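Side-chain contacts in putative exonuclease (Eubacterium rectale, PDB 3L0A), which binds a zinc ion and is probably a hydrolase, perhaps a nuclease, with a fold of the PDDEXK clan: residues D26-Y31 against P226-V231; G59-S64 against K92-I97; D71-K74 against E79-T82; K154-K157 against Y161-F164; D163-W168 against F191-A196. One frame throughout, in Å; residues are numbered along the deposited sequence. Where two conformers were deposited one is given.

Interaction 1. Residues D26-Y31 against P226-V231; sequences DFAGTY and PRILRV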
# COMPACT_ATOMS: atom_id res chain seq x y z
N ASP A 26 -16.23 8.75 -19.49
CA ASP A 26 -17.14 7.71 -18.96
C ASP A 26 -17.22 6.57 -19.98
O ASP A 26 -16.98 5.39 -19.66
CB ASP A 26 -18.55 8.25 -18.67
CG ASP A 26 -18.62 9.25 -17.49
OD1 ASP A 26 -17.74 9.20 -16.56
OD2 ASP A 26 -19.58 10.09 -17.51
N PHE A 27 -17.49 6.94 -21.23
CA PHE A 27 -17.54 5.96 -22.29
C PHE A 27 -16.17 5.44 -22.68
O PHE A 27 -15.98 4.23 -22.73
CB PHE A 27 -18.28 6.51 -23.49
CG PHE A 27 -19.75 6.67 -23.26
CD1 PHE A 27 -20.60 5.59 -23.40
CD2 PHE A 27 -20.27 7.89 -22.87
CE1 PHE A 27 -21.99 5.73 -23.19
CE2 PHE A 27 -21.63 8.05 -22.66
CZ PHE A 27 -22.49 6.97 -22.82
N ALA A 28 -15.20 6.33 -22.92
CA ALA A 28 -13.95 5.91 -23.60
C ALA A 28 -12.80 5.54 -22.68
O ALA A 28 -11.88 4.82 -23.10
CB ALA A 28 -13.49 6.95 -24.56
N GLY A 29 -12.82 6.04 -21.44
CA GLY A 29 -11.82 5.65 -20.43
C GLY A 29 -10.47 6.33 -20.63
O GLY A 29 -10.24 7.08 -21.59
N THR A 30 -9.55 6.04 -19.72
CA THR A 30 -8.20 6.55 -19.83
C THR A 30 -7.30 5.37 -19.48
O THR A 30 -7.81 4.31 -19.11
CB THR A 30 -7.98 7.71 -18.85
OG1 THR A 30 -8.07 7.24 -17.52
CG2 THR A 30 -9.03 8.81 -19.05
N TYR A 31 -5.99 5.54 -19.61
CA TYR A 31 -5.06 4.53 -19.14
C TYR A 31 -5.30 4.17 -17.69
O TYR A 31 -5.09 3.05 -17.32
CB TYR A 31 -3.61 4.97 -19.34
CG TYR A 31 -3.15 4.83 -20.75
CD1 TYR A 31 -2.99 3.59 -21.32
CD2 TYR A 31 -2.88 5.96 -21.52
CE1 TYR A 31 -2.58 3.46 -22.62
CE2 TYR A 31 -2.46 5.84 -22.82
CZ TYR A 31 -2.31 4.58 -23.36
OH TYR A 31 -1.91 4.45 -24.66
N PRO A 226 -17.89 7.95 -32.97
CA PRO A 226 -19.04 7.29 -33.62
C PRO A 226 -19.66 6.18 -32.75
O PRO A 226 -20.87 6.15 -32.54
CB PRO A 226 -18.46 6.74 -34.95
CG PRO A 226 -17.22 7.59 -35.22
CD PRO A 226 -16.70 8.02 -33.86
N ARG A 227 -18.82 5.30 -32.21
CA ARG A 227 -19.33 4.26 -31.31
C ARG A 227 -20.07 4.84 -30.10
O ARG A 227 -21.14 4.34 -29.73
CB ARG A 227 -18.18 3.38 -30.82
CG ARG A 227 -18.57 2.42 -29.69
CD ARG A 227 -19.76 1.45 -30.06
NE ARG A 227 -20.06 0.53 -28.94
CZ ARG A 227 -20.86 -0.54 -28.99
NH1 ARG A 227 -21.49 -0.88 -30.11
NH2 ARG A 227 -21.02 -1.28 -27.90
N ILE A 228 -19.48 5.87 -29.47
CA ILE A 228 -20.12 6.62 -28.39
C ILE A 228 -21.49 7.13 -28.86
O ILE A 228 -22.51 6.82 -28.26
CB ILE A 228 -19.23 7.83 -27.86
CG1 ILE A 228 -17.96 7.33 -27.16
CG2 ILE A 228 -20.02 8.78 -26.91
CD1 ILE A 228 -16.80 8.35 -27.16
N LEU A 229 -21.54 7.88 -29.95
CA LEU A 229 -22.82 8.42 -30.41
C LEU A 229 -23.89 7.34 -30.62
O LEU A 229 -25.07 7.56 -30.30
CB LEU A 229 -22.64 9.27 -31.69
CG LEU A 229 -22.08 10.65 -31.37
CD1 LEU A 229 -21.49 11.31 -32.63
CD2 LEU A 229 -23.19 11.50 -30.73
N ARG A 230 -23.50 6.19 -31.13
CA ARG A 230 -24.43 5.06 -31.33
C ARG A 230 -25.03 4.66 -29.99
O ARG A 230 -26.24 4.54 -29.84
CB ARG A 230 -23.72 3.86 -32.00
CG ARG A 230 -23.74 3.87 -33.55
CD ARG A 230 -22.55 3.09 -34.19
NE ARG A 230 -22.53 1.65 -33.88
CZ ARG A 230 -21.41 0.94 -33.75
NH1 ARG A 230 -20.23 1.52 -33.90
NH2 ARG A 230 -21.47 -0.35 -33.47
N VAL A 231 -24.17 4.48 -28.98
CA VAL A 231 -24.64 4.03 -27.66
C VAL A 231 -25.59 5.05 -26.95
O VAL A 231 -26.66 4.68 -26.46
CB VAL A 231 -23.48 3.63 -26.73
CG1 VAL A 231 -24.03 3.00 -25.48
CG2 VAL A 231 -22.52 2.66 -27.42
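The Phe27 ring takes the CG2 methyl of Ile228 over one face, with Phe27 CD2 and Ile228 CG2 4.1 Å apart. Val231 comes at the same ring obliquely, bringing its CG1 to 4.1 Å from Phe27 CE1, and the two side chains run past each other in opposite directions. A second flat group stands behind Val231: the guanidinium of Arg227, one turn earlier, has Val231 CG2 3.5 Å above its plane, near the rim. Val231 thus turns CG1 to the aromatic ring and CG2 to the guanidinium on its own helix. Ile228 makes the closest approach, its CG1 lying 3.8 Å from Phe27 CB. With CG1 beside its backbone N (chi1 -67°) and CG2 anti to that N, the Ile228 side chain straddles the aromatic residue, one branch at the ring and the other at the ring's root. The far end of the longer branch, CD1, reaches Ala28 CB at 4.4 Å. This is helix-to-helix packing in the PDDEXK-like domain: the last turn of helix 21-28 lies against the closing turns of helix 211-232, and Gly29, with positive phi, takes the chain out of the first helix just past the contact. Met41 and Leu44 of helix 37-45 also touch Phe27. The zinc ion held by Cys36, Cys241, Cys244 and Cys247 lies about 10 Å from the Phe27 side chain, near but not in contact. Arg227 forms a salt bridge through NH2 with Glu37, which ties helix 211-232 to helix 37-45 beside the apolar patch.

Interaction 2. Residues G59-S64 against K92-I97; sequences GSYVDS and KQAEEI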
# COMPACT_ATOMS: atom_id res chain seq x y z
N GLY A 59 -10.26 18.92 -4.52
CA GLY A 59 -10.15 19.70 -5.73
C GLY A 59 -11.23 20.72 -5.97
O GLY A 59 -10.91 21.83 -6.41
N SER A 60 -12.51 20.40 -5.70
CA SER A 60 -13.58 21.42 -5.85
C SER A 60 -13.50 22.56 -4.77
O SER A 60 -13.93 23.72 -4.99
CB SER A 60 -15.00 20.83 -5.83
OG SER A 60 -15.37 20.18 -7.04
N TYR A 61 -12.93 22.22 -3.61
CA TYR A 61 -12.81 23.17 -2.51
C TYR A 61 -11.90 24.28 -2.97
O TYR A 61 -12.18 25.46 -2.78
CB TYR A 61 -12.22 22.48 -1.27
CG TYR A 61 -12.14 23.33 -0.01
CD1 TYR A 61 -11.04 24.13 0.26
CD2 TYR A 61 -13.15 23.30 0.94
CE1 TYR A 61 -10.95 24.86 1.46
CE2 TYR A 61 -13.07 24.02 2.12
CZ TYR A 61 -11.97 24.81 2.38
OH TYR A 61 -11.92 25.55 3.54
N VAL A 62 -10.81 23.86 -3.60
CA VAL A 62 -9.82 24.76 -4.12
C VAL A 62 -10.35 25.56 -5.29
O VAL A 62 -10.12 26.78 -5.34
CB VAL A 62 -8.53 24.02 -4.51
CG1 VAL A 62 -7.62 24.97 -5.16
CG2 VAL A 62 -7.86 23.35 -3.25
N ASP A 63 -11.09 24.92 -6.21
CA ASP A 63 -11.75 25.70 -7.31
C ASP A 63 -12.62 26.79 -6.72
O ASP A 63 -12.60 27.96 -7.12
CB ASP A 63 -12.70 24.83 -8.13
CG ASP A 63 -12.02 24.03 -9.18
OD1 ASP A 63 -10.92 24.42 -9.61
OD2 ASP A 63 -12.60 23.00 -9.58
N SER A 64 -13.42 26.37 -5.76
CA SER A 64 -14.32 27.28 -5.13
C SER A 64 -13.62 28.45 -4.43
O SER A 64 -14.14 29.57 -4.44
CB SER A 64 -15.24 26.57 -4.17
OG SER A 64 -16.32 27.46 -3.95
N LYS A 92 -8.14 20.84 5.75
CA LYS A 92 -7.13 21.67 6.38
C LYS A 92 -5.84 21.63 5.54
O LYS A 92 -5.15 22.65 5.42
CB LYS A 92 -6.88 21.24 7.84
CG LYS A 92 -8.03 21.55 8.85
CD LYS A 92 -7.81 20.78 10.19
CE LYS A 92 -8.62 21.28 11.42
NZ LYS A 92 -7.85 22.27 12.29
N GLN A 93 -5.50 20.48 4.95
CA GLN A 93 -4.40 20.45 3.98
C GLN A 93 -4.71 21.24 2.68
O GLN A 93 -3.84 21.95 2.18
CB GLN A 93 -4.05 19.03 3.60
CG GLN A 93 -2.88 18.94 2.58
CD GLN A 93 -2.60 17.49 2.22
OE1 GLN A 93 -3.45 16.77 1.68
NE2 GLN A 93 -1.40 17.06 2.54
N ALA A 94 -5.92 21.08 2.12
CA ALA A 94 -6.31 21.95 0.99
C ALA A 94 -5.96 23.42 1.25
O ALA A 94 -5.41 24.08 0.38
CB ALA A 94 -7.78 21.84 0.71
N GLU A 95 -6.27 23.96 2.42
CA GLU A 95 -5.90 25.38 2.67
C GLU A 95 -4.39 25.55 2.69
O GLU A 95 -3.89 26.60 2.29
CB GLU A 95 -6.57 25.95 3.94
CG GLU A 95 -8.11 25.72 3.89
CD GLU A 95 -8.94 26.68 4.78
OE1 GLU A 95 -8.45 27.17 5.80
OE2 GLU A 95 -10.12 26.91 4.46
N GLU A 96 -3.67 24.53 3.15
CA GLU A 96 -2.20 24.58 3.13
C GLU A 96 -1.68 24.70 1.72
O GLU A 96 -0.76 25.47 1.42
CB GLU A 96 -1.56 23.37 3.83
CG GLU A 96 -1.30 23.58 5.35
CD GLU A 96 -0.80 22.30 6.09
OE1 GLU A 96 -0.73 21.20 5.47
OE2 GLU A 96 -0.49 22.43 7.30
N ILE A 97 -2.28 23.91 0.85
CA ILE A 97 -1.91 23.93 -0.56
C ILE A 97 -2.24 25.30 -1.14
O ILE A 97 -1.42 25.88 -1.83
CB ILE A 97 -2.62 22.85 -1.37
CG1 ILE A 97 -2.23 21.45 -0.88
CG2 ILE A 97 -2.28 23.02 -2.80
CD1 ILE A 97 -3.15 20.37 -1.37
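Tyr61 and Val62 of helix 54-67 face Ala94 and Glu95 of helix 89-102, the short helical segments crossing at -48° with their axes 9.9 Å apart. The apolar part centres on Ala94. Its CB methyl sits 4.0 Å from Tyr61 CD1, coming at the ring obliquely, and 4.2 Å from Val62 CG2, so one small residue receives two larger ones from the facing helix. Leu144 of strand 140-147 backs Val62, placing this helix pair against the central sheet.

The polar part is a single hydrogen bond from Tyr61 OH to Glu95 OE2. The modelled separation of those two atoms, 2.4 Å, is very short, and its exact value is doubtful. OE2 lies at the edge of the ring, close to its plane, while the carboxylate itself is turned 45° from that plane. Tyr61 points its ring toward the facing helix because CG is anti to the backbone N (chi1 -175°). Glu95 leaves its helix to one side, and its extended chain brings the carboxylate round to the hydroxyl; on the way Glu95 CG passes 3.8 Å from Tyr61 CE1. Leu87 touches both side chains, and Leu70 and Lys74 of helix 70-76 also pack on Tyr61. A phenylalanine here would keep most of the ring's packing on Ala94 but would probably leave the Glu95 carboxylate without its hydroxyl mate and freer to swing.

The contact therefore grades from a buried hydrocarbon centre to an exposed acid, with the phenol spanning both; the neighbouring carboxylate would be expected to polarise the hydroxyl as a donor.

Interaction 3. Residues D71-K74 against E79-T82; sequences DQFK and EIFT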
# COMPACT_ATOMS: atom_id res chain seq x y z
N ASP A 71 -18.13 29.93 0.39
CA ASP A 71 -19.19 29.90 1.43
C ASP A 71 -20.27 28.92 1.02
O ASP A 71 -20.76 28.14 1.84
CB ASP A 71 -19.82 31.28 1.67
CG ASP A 71 -20.71 31.30 2.91
OD1 ASP A 71 -20.18 31.23 4.03
OD2 ASP A 71 -21.95 31.38 2.78
N GLN A 72 -20.66 29.01 -0.25
CA GLN A 72 -21.73 28.19 -0.78
C GLN A 72 -21.27 26.79 -1.01
O GLN A 72 -22.04 25.87 -0.81
CB GLN A 72 -22.33 28.76 -2.07
CG GLN A 72 -23.69 28.12 -2.45
CD GLN A 72 -24.79 28.26 -1.35
OE1 GLN A 72 -25.08 29.38 -0.87
NE2 GLN A 72 -25.38 27.12 -0.95
N PHE A 73 -20.01 26.59 -1.38
CA PHE A 73 -19.51 25.22 -1.46
C PHE A 73 -19.63 24.48 -0.11
O PHE A 73 -20.06 23.30 -0.04
CB PHE A 73 -18.06 25.19 -1.89
CG PHE A 73 -17.53 23.81 -2.08
CD1 PHE A 73 -17.80 23.13 -3.24
CD2 PHE A 73 -16.79 23.20 -1.11
CE1 PHE A 73 -17.33 21.84 -3.43
CE2 PHE A 73 -16.30 21.92 -1.29
CZ PHE A 73 -16.58 21.23 -2.46
N LYS A 74 -19.25 25.18 0.95
CA LYS A 74 -19.27 24.59 2.26
C LYS A 74 -20.70 24.26 2.69
O LYS A 74 -20.96 23.22 3.27
CB LYS A 74 -18.63 25.55 3.24
CG LYS A 74 -17.12 25.51 3.15
CD LYS A 74 -16.52 26.60 3.99
CE LYS A 74 -15.09 26.30 4.38
NZ LYS A 74 -14.45 27.52 4.98
N GLU A 79 -20.41 17.36 4.50
CA GLU A 79 -19.63 16.15 4.83
C GLU A 79 -18.12 16.39 4.85
O GLU A 79 -17.37 15.50 5.25
CB GLU A 79 -20.05 14.94 3.93
CG GLU A 79 -19.93 15.08 2.36
CD GLU A 79 -20.99 16.04 1.69
OE1 GLU A 79 -22.13 16.22 2.24
OE2 GLU A 79 -20.68 16.59 0.58
N ILE A 80 -17.67 17.60 4.49
CA ILE A 80 -16.27 17.97 4.62
C ILE A 80 -15.88 18.37 6.05
O ILE A 80 -14.68 18.58 6.33
CB ILE A 80 -15.85 19.08 3.60
CG1 ILE A 80 -16.39 20.46 3.99
CG2 ILE A 80 -16.31 18.73 2.20
CD1 ILE A 80 -16.23 21.51 2.89
N PHE A 81 -16.86 18.49 6.96
CA PHE A 81 -16.60 18.83 8.37
C PHE A 81 -16.87 17.65 9.29
O PHE A 81 -17.79 16.88 9.04
CB PHE A 81 -17.52 19.94 8.88
CG PHE A 81 -17.42 21.20 8.13
CD1 PHE A 81 -16.46 22.14 8.46
CD2 PHE A 81 -18.30 21.45 7.08
CE1 PHE A 81 -16.36 23.31 7.73
CE2 PHE A 81 -18.23 22.61 6.37
CZ PHE A 81 -17.25 23.55 6.67
N THR A 82 -16.11 17.59 10.38
CA THR A 82 -16.33 16.61 11.43
C THR A 82 -17.62 16.98 12.12
O THR A 82 -18.15 18.09 11.96
CB THR A 82 -15.18 16.57 12.47
OG1 THR A 82 -15.22 17.75 13.28
CG2 THR A 82 -13.82 16.45 11.80
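Lys74 on helix 70-76 and Ile80 in the 3-10 turn that follows stand 7.6 Å apart, CA to CA, where the chain folds back after the helix, bringing the turn alongside it. The lysine contributes its hydrocarbon portion. CG comes closest, 4.0 Å from Phe81 CZ, and the extended chain then passes that ring corner, with Lys74 CE still 4.2 Å from Phe81 CZ. The two side chains meet at about a right angle, and the lysine comes to the ring obliquely. Its ammonium is carried beyond the corner, with NZ 5.1 Å from Phe81 CZ.

Ile80 fills the angle between helix and ring. Its CG1 lies between backbone N and carbonyl carbon (chi1 74°), a crowded position that sends CD1 toward the helix, 4.1 Å from Lys74 CG and 4.2 Å from Phe73 CE2. The same CG1 sits 3.6 Å above one face of the Phe81 ring, toward its rim. Leu87 touches both Ile80 and Phe81, while Phe73 also packs on Leu57, Ser60 and Ser64 of helix 54-67. Cut back to an alanine, Lys74 would lose the methylenes that flank the Phe81 ring corner, and a gap would probably open beside Ile80 CD1.

Across the two segments the grip is wholly apolar: a charged residue works here through its methylenes, so this contact depends on fit, and directional bonds to the turn come from elsewhere, such as the Ile80 backbone with Lys88.

Interaction 4. Residues K154-K157 against Y161-F164; sequences KWVK and YLDF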
# COMPACT_ATOMS: atom_id res chain seq x y z
N LYS A 154 3.74 6.05 -14.25
CA LYS A 154 2.99 4.80 -14.09
C LYS A 154 3.15 3.87 -15.30
O LYS A 154 3.13 4.31 -16.46
CB LYS A 154 1.49 5.05 -13.80
CG LYS A 154 1.24 5.85 -12.50
CD LYS A 154 -0.05 5.43 -11.76
CE LYS A 154 -0.50 6.42 -10.62
NZ LYS A 154 0.50 6.69 -9.53
N TRP A 155 3.32 2.59 -15.01
CA TRP A 155 3.55 1.56 -16.02
C TRP A 155 2.26 1.27 -16.77
O TRP A 155 1.23 1.03 -16.16
CB TRP A 155 4.03 0.27 -15.34
CG TRP A 155 4.33 -0.81 -16.31
CD1 TRP A 155 3.53 -1.87 -16.62
CD2 TRP A 155 5.50 -0.92 -17.13
NE1 TRP A 155 4.14 -2.65 -17.58
CE2 TRP A 155 5.35 -2.08 -17.91
CE3 TRP A 155 6.65 -0.16 -17.27
CZ2 TRP A 155 6.31 -2.49 -18.82
CZ3 TRP A 155 7.61 -0.56 -18.18
CH2 TRP A 155 7.44 -1.72 -18.94
N VAL A 156 2.33 1.28 -18.09
CA VAL A 156 1.19 0.89 -18.92
C VAL A 156 1.65 -0.28 -19.80
O VAL A 156 2.74 -0.22 -20.41
CB VAL A 156 0.64 2.06 -19.78
CG1 VAL A 156 -0.22 1.54 -20.91
CG2 VAL A 156 -0.14 3.03 -18.92
N LYS A 157 0.81 -1.32 -19.83
CA LYS A 157 1.13 -2.56 -20.53
C LYS A 157 1.34 -2.35 -22.02
O LYS A 157 0.50 -1.76 -22.70
CB LYS A 157 0.04 -3.63 -20.28
CG LYS A 157 0.42 -5.01 -20.79
CD LYS A 157 -0.69 -6.06 -20.53
CE LYS A 157 -0.84 -7.03 -21.74
NZ LYS A 157 -1.97 -8.01 -21.57
N TYR A 161 6.51 3.26 -19.08
CA TYR A 161 6.28 4.35 -18.13
C TYR A 161 5.64 5.57 -18.79
O TYR A 161 6.12 6.09 -19.81
CB TYR A 161 7.58 4.76 -17.45
CG TYR A 161 8.00 3.76 -16.42
CD1 TYR A 161 7.19 3.51 -15.32
CD2 TYR A 161 9.20 3.06 -16.55
CE1 TYR A 161 7.55 2.58 -14.35
CE2 TYR A 161 9.58 2.13 -15.59
CZ TYR A 161 8.75 1.89 -14.49
OH TYR A 161 9.12 0.96 -13.52
N LEU A 162 4.56 6.03 -18.19
CA LEU A 162 3.82 7.16 -18.73
C LEU A 162 3.69 8.27 -17.68
O LEU A 162 3.46 8.04 -16.49
CB LEU A 162 2.46 6.65 -19.23
CG LEU A 162 1.88 7.28 -20.50
CD1 LEU A 162 2.95 7.45 -21.62
CD2 LEU A 162 0.70 6.42 -20.97
N ASP A 163 3.88 9.51 -18.12
CA ASP A 163 3.67 10.70 -17.28
C ASP A 163 2.20 10.81 -16.93
O ASP A 163 1.37 10.25 -17.62
CB ASP A 163 4.04 11.94 -18.08
CG ASP A 163 3.21 12.04 -19.34
OD1 ASP A 163 3.53 11.32 -20.30
OD2 ASP A 163 2.21 12.76 -19.31
N PHE A 164 1.88 11.64 -15.93
CA PHE A 164 0.48 11.76 -15.46
C PHE A 164 -0.50 12.34 -16.47
O PHE A 164 -1.68 11.96 -16.48
CB PHE A 164 0.41 12.48 -14.11
CG PHE A 164 0.34 13.99 -14.20
CD1 PHE A 164 -0.88 14.65 -14.30
CD2 PHE A 164 1.49 14.76 -14.17
CE1 PHE A 164 -0.93 16.04 -14.37
CE2 PHE A 164 1.43 16.16 -14.24
CZ PHE A 164 0.21 16.79 -14.33
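Trp155 directs the edge of its indole at the face of Tyr161, a T-shaped (edge-to-face) pair with ring planes at 79° and centroids 5.2 Å apart. The atom that does the touching is CE3 of the six-membered ring, 3.9 Å above the Tyr161 plane and over its centre. The same corner also lies 3.9 Å from Tyr161 N. Different first torsions bring the rings together: Trp155 sets CG anti to its backbone N, whereas Tyr161 sets CG beside its own N (chi1 -75°), and the phenol lies across the path of the indole. The two form a non-hydrogen-bonded pair of the antiparallel strands, on one face of the sheet.

Beside them Lys154 and Leu162 make the hydrogen-bonded pair. Lys154 N gives to Leu162 O at 3.0 Å and a nearly straight 168°. The return bond, Leu162 N to Lys154 O at 2.8 Å, is more bent. On the face away from the aromatic pair, Val156 CG2 and Leu162 CD2 approach obliquely to 4.0 Å. Tyr31 packs on both of these aliphatic residues, and Tyr167 of the following helix lies against Val156 and Lys154.

The arrangement is that of a short two-stranded beta hairpin, strands 154-156 and 160-162, with a largely exposed aromatic cross-strand pair on one face and an aliphatic pair facing the protein on the other.

Interaction 5. Residues D163-W168 against F191-A196; sequences DFVRYW and FFIAGA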
# COMPACT_ATOMS: atom_id res chain seq x y z
N ASP A 163 3.88 9.51 -18.12
CA ASP A 163 3.67 10.70 -17.28
C ASP A 163 2.20 10.81 -16.93
O ASP A 163 1.37 10.25 -17.62
CB ASP A 163 4.04 11.94 -18.08
CG ASP A 163 3.21 12.04 -19.34
OD1 ASP A 163 3.53 11.32 -20.30
OD2 ASP A 163 2.21 12.76 -19.31
N PHE A 164 1.88 11.64 -15.93
CA PHE A 164 0.48 11.76 -15.46
C PHE A 164 -0.50 12.34 -16.47
O PHE A 164 -1.68 11.96 -16.48
CB PHE A 164 0.41 12.48 -14.11
CG PHE A 164 0.34 13.99 -14.20
CD1 PHE A 164 -0.88 14.65 -14.30
CD2 PHE A 164 1.49 14.76 -14.17
CE1 PHE A 164 -0.93 16.04 -14.37
CE2 PHE A 164 1.43 16.16 -14.24
CZ PHE A 164 0.21 16.79 -14.33
N VAL A 165 -0.01 13.26 -17.31
CA VAL A 165 -0.87 13.93 -18.32
C VAL A 165 -1.42 12.95 -19.31
O VAL A 165 -2.63 12.87 -19.56
CB VAL A 165 -0.12 14.99 -19.12
CG1 VAL A 165 -1.06 15.70 -20.11
CG2 VAL A 165 0.54 15.97 -18.18
N ARG A 166 -0.53 12.18 -19.93
CA ARG A 166 -1.00 11.17 -20.87
C ARG A 166 -1.72 10.03 -20.15
O ARG A 166 -2.70 9.49 -20.68
CB ARG A 166 0.15 10.64 -21.71
CG ARG A 166 0.57 11.61 -22.79
CD ARG A 166 1.66 11.02 -23.64
NE ARG A 166 2.92 11.02 -22.94
CZ ARG A 166 4.08 10.71 -23.49
NH1 ARG A 166 4.16 10.37 -24.77
NH2 ARG A 166 5.18 10.76 -22.75
N TYR A 167 -1.25 9.66 -18.96
CA TYR A 167 -1.87 8.51 -18.25
C TYR A 167 -3.33 8.76 -17.88
O TYR A 167 -4.16 7.86 -17.98
CB TYR A 167 -1.05 8.09 -17.01
CG TYR A 167 -1.55 6.84 -16.22
CD1 TYR A 167 -2.48 6.97 -15.22
CD2 TYR A 167 -1.04 5.57 -16.46
CE1 TYR A 167 -2.92 5.92 -14.51
CE2 TYR A 167 -1.45 4.46 -15.70
CZ TYR A 167 -2.41 4.66 -14.72
OH TYR A 167 -2.93 3.62 -13.96
N TRP A 168 -3.65 9.97 -17.43
CA TRP A 168 -5.00 10.27 -16.98
C TRP A 168 -5.83 10.99 -18.04
O TRP A 168 -6.95 11.46 -17.77
CB TRP A 168 -4.97 11.10 -15.69
CG TRP A 168 -4.56 10.32 -14.48
CD1 TRP A 168 -3.39 10.45 -13.78
CD2 TRP A 168 -5.32 9.31 -13.81
NE1 TRP A 168 -3.36 9.59 -12.74
CE2 TRP A 168 -4.54 8.86 -12.73
CE3 TRP A 168 -6.59 8.75 -14.02
CZ2 TRP A 168 -4.98 7.86 -11.84
CZ3 TRP A 168 -7.04 7.72 -13.14
CH2 TRP A 168 -6.23 7.30 -12.06
N PHE A 191 -2.20 25.22 -23.71
CA PHE A 191 -2.85 24.62 -22.57
C PHE A 191 -1.79 24.29 -21.53
O PHE A 191 -0.78 23.63 -21.83
CB PHE A 191 -3.60 23.37 -23.01
CG PHE A 191 -4.38 22.72 -21.90
CD1 PHE A 191 -5.58 23.25 -21.47
CD2 PHE A 191 -3.91 21.55 -21.30
CE1 PHE A 191 -6.28 22.68 -20.42
CE2 PHE A 191 -4.60 20.97 -20.29
CZ PHE A 191 -5.81 21.52 -19.84
N PHE A 192 -2.04 24.77 -20.31
CA PHE A 192 -1.21 24.56 -19.13
C PHE A 192 -2.03 23.95 -18.00
O PHE A 192 -3.17 24.37 -17.75
CB PHE A 192 -0.69 25.89 -18.64
CG PHE A 192 0.14 26.65 -19.64
CD1 PHE A 192 -0.46 27.56 -20.51
CD2 PHE A 192 1.52 26.49 -19.68
CE1 PHE A 192 0.31 28.27 -21.44
CE2 PHE A 192 2.31 27.24 -20.58
CZ PHE A 192 1.69 28.12 -21.47
N ILE A 193 -1.45 22.97 -17.34
CA ILE A 193 -1.94 22.45 -16.07
C ILE A 193 -1.18 23.11 -14.95
O ILE A 193 0.07 23.15 -14.95
CB ILE A 193 -1.77 20.92 -16.01
CG1 ILE A 193 -2.76 20.26 -16.98
CG2 ILE A 193 -1.98 20.41 -14.58
CD1 ILE A 193 -2.43 18.82 -17.36
N ALA A 194 -1.91 23.70 -14.02
CA ALA A 194 -1.28 24.33 -12.86
C ALA A 194 -1.41 23.30 -11.75
O ALA A 194 -2.46 23.20 -11.11
CB ALA A 194 -2.00 25.65 -12.51
N GLY A 195 -0.38 22.48 -11.57
CA GLY A 195 -0.44 21.40 -10.62
C GLY A 195 0.11 21.69 -9.23
O GLY A 195 1.17 22.35 -9.09
N ALA A 196 -0.60 21.18 -8.21
CA ALA A 196 -0.10 21.19 -6.83
C ALA A 196 -0.36 19.84 -6.25
O ALA A 196 -1.32 19.20 -6.63
CB ALA A 196 -0.79 22.27 -6.02
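Ile193 is the residue of strand 191-197 that meets Phe164 and Val165 of helix 164-167. The strand runs up to it through Phe191 and Phe192, whose backbones bond with neighbouring strands 204-209 and 140-147 respectively. At Ile193 the two branches take different partners. CG1 lies beside the backbone N (chi1 -70°), which carries CD1 to Val165 CG2 at 4.2 Å, the side chains sliding past each other in opposite directions. The shorter branch, CG2, lies at the edge of the Phe164 ring, near its plane and 4.2 Å from CZ. Over a face of that ring sits Val165 CG2, 3.9 Å above its centre, so this one methyl touches both the Phe164 face and Ile193 CD1, the two lying roughly at right angles as seen from it. Two residues on, Gly195 has no side chain, and a CB there would come 4.6 Å from Phe164 CZ.

The helix presenting these groups is fixed at its start by Asp163, the N-cap. Asp163 OD2 accepts from Arg166 N at 2.9 Å and 171°, approached from above the carboxylate plane. OD1 takes both Arg166 NE, at 2.7 Å on the syn side, and NH2, in a salt bridge lying close to the guanidinium plane. Tyr170 touches Phe164, Val165 and Ile193 alike, and Ile259 and Leu262 of the second subunit pack on this helix.

The arrangement is a capped short helix laid on a central mixed beta sheet, in keeping with the alpha/beta architecture of the PDDEXK clan.

Interactions 1, 2 and 5 are mostly buried, and interactions 3 and 4 only partly. Apolar contact alone crosses interactions 1, 3 and 5, joining helix to helix, turn to helix and helix to sheet; interaction 2 adds a side-chain hydrogen bond at an exposed acid, and interaction 4 backbone bonds and an aromatic pair. Interactions 2 and 3 are neighbours, Tyr61 and Phe73 linking helices 54-67 and 70-76. Interactions 4 and 5 share Asp163 and Phe164, which both touch the second subunit. Tyr31 brings 26-31 onto the hairpin and helix 164-167, while Ile97 meets Ala196, joining the surroundings of interaction 2 to the sheet strand of interaction 5.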